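Local coordinates for protein cytosolic phospholipase A2 delta (Homo sapiens, PDB 5IZ5) that hydrolyses glycerophospholipids at the sn-2 position in a calcium-dependent manner, with a preference for linoleic acid there, at residues 713-716 against 717-720. The protein carries 3 engineered substitutions. Sequence-based numbering, arbitrary orientation.
Sequences QPRE and CHLF
The imidazole of H718 reaches back across the bend of 715-717 to take a hydrogen bond from the backbone of R715. The R715 N to H718 NE2 distance is 3.1 Å, and the N-H comes in tilted from the ring plane. With NE2 accepting, the imidazole is probably neutral and carries its proton on ND1, a state the nearby guanidinium charge would favour. P714 meets the same ring edge, with its CA 3.8 Å from H718 NE2. The R715 side chain crosses that of H718 at about a right angle, its bend at chi3 (-66°) setting the guanidinium off the ring plane beside the CE1-ND1 rim. There H718 CE1 lies under one guanidinium face, offset toward the rim and 3.7 Å from R715 CZ. The two planes are 42° apart, too inclined for a parallel stack. The charge of R715 is met on NH1 by a salt bridge to D710 of helix 708-712, which would hold the guanidinium beside the ring. With a leucine in place of H718, the R715 amide would probably lose its acceptor and the turn its side-chain-to-backbone tie. E716, its CB directed away from 717-720, hydrogen-bonds S740 OG through OE2. The contact links helix 708-712 to strand 718-720 at the surface of the catalytic domain; F684 packs edge-to-face with H718, C717 touches L732 and F734, and the strand pairs antiparallel with 730-734.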
loop_
_atom_site.group_PDB
_atom_site.type_symbol
_atom_site.label_atom_id
_atom_site.label_comp_id
_atom_site.label_asym_id
_atom_site.label_seq_id
_atom_site.Cartn_x
_atom_site.Cartn_y
_atom_site.Cartn_z
ATOM N N GLN B 713 16.822 32.166 8.110
ATOM C CA GLN B 713 18.016 31.375 8.426
ATOM C C GLN B 713 17.658 30.289 9.437
ATOM O O GLN B 713 17.618 30.545 10.645
ATOM C CB GLN B 713 19.170 32.237 8.937
ATOM C CG GLN B 713 19.757 33.195 7.905
ATOM C CD GLN B 713 20.986 33.938 8.410
ATOM O OE1 GLN B 713 22.016 33.977 7.736
ATOM N NE2 GLN B 713 20.885 34.532 9.599
ATOM N N PRO B 714 17.355 29.078 8.940
ATOM C CA PRO B 714 17.099 27.969 9.854
ATOM C C PRO B 714 18.369 27.504 10.545
ATOM O O PRO B 714 19.455 27.593 9.978
ATOM C CB PRO B 714 16.516 26.872 8.955
ATOM C CG PRO B 714 16.845 27.258 7.559
ATOM C CD PRO B 714 17.103 28.728 7.530
ATOM N N ARG B 715 18.211 27.063 11.786
ATOM C CA ARG B 715 19.280 26.527 12.602
ATOM C C ARG B 715 19.293 24.998 12.568
ATOM O O ARG B 715 18.403 24.360 12.001
ATOM C CB ARG B 715 19.105 27.009 14.046
ATOM C CG ARG B 715 18.840 28.502 14.174
ATOM C CD ARG B 715 18.685 28.923 15.626
ATOM N NE ARG B 715 17.486 28.354 16.247
ATOM C CZ ARG B 715 16.244 28.812 16.089
ATOM N NH1 ARG B 715 15.996 29.864 15.313
ATOM N NH2 ARG B 715 15.235 28.208 16.712
ATOM N N GLU B 716 20.306 24.423 13.205
ATOM C CA GLU B 716 20.507 22.978 13.210
ATOM C C GLU B 716 19.351 22.201 13.853
ATOM O O GLU B 716 19.105 21.046 13.501
ATOM C CB GLU B 716 21.801 22.624 13.939
ATOM C CG GLU B 716 23.086 22.973 13.198
ATOM C CD GLU B 716 23.603 24.373 13.490
ATOM O OE1 GLU B 716 22.826 25.221 13.966
ATOM O OE2 GLU B 716 24.793 24.632 13.228
ATOM N N CYS B 717 18.642 22.834 14.781
ATOM C CA CYS B 717 17.606 22.157 15.537
ATOM C C CYS B 717 16.498 23.107 15.953
ATOM O O CYS B 717 16.766 24.161 16.521
ATOM C CB CYS B 717 18.233 21.536 16.776
ATOM S SG CYS B 717 17.086 20.559 17.760
ATOM N N HIS B 718 15.256 22.730 15.666
ATOM C CA HIS B 718 14.087 23.496 16.086
ATOM C C HIS B 718 13.139 22.639 16.895
ATOM O O HIS B 718 12.799 21.528 16.486
ATOM C CB HIS B 718 13.322 24.005 14.874
ATOM C CG HIS B 718 14.073 25.005 14.061
ATOM N ND1 HIS B 718 13.783 26.353 14.082
ATOM C CD2 HIS B 718 15.103 24.853 13.199
ATOM C CE1 HIS B 718 14.602 26.986 13.261
ATOM N NE2 HIS B 718 15.412 26.098 12.714
ATOM N N LEU B 719 12.689 23.180 18.022
ATOM C CA LEU B 719 11.761 22.490 18.906
ATOM C C LEU B 719 10.331 22.908 18.612
ATOM O O LEU B 719 10.020 24.099 18.591
ATOM C CB LEU B 719 12.092 22.812 20.368
ATOM C CG LEU B 719 11.131 22.277 21.433
ATOM C CD1 LEU B 719 11.216 20.765 21.530
ATOM C CD2 LEU B 719 11.441 22.909 22.779
ATOM N N PHE B 720 9.465 21.925 18.381
ATOM C CA PHE B 720 8.037 22.172 18.253
ATOM C C PHE B 720 7.323 21.312 19.265
ATOM O O PHE B 720 7.340 20.087 19.165
ATOM C CB PHE B 720 7.560 21.873 16.838
ATOM C CG PHE B 720 8.177 22.774 15.807
ATOM C CD1 PHE B 720 7.767 24.098 15.693
ATOM C CD2 PHE B 720 9.184 22.314 14.967
ATOM C CE1 PHE B 720 8.336 24.935 14.747
ATOM C CE2 PHE B 720 9.758 23.145 14.021
ATOM C CZ PHE B 720 9.335 24.459 13.912
#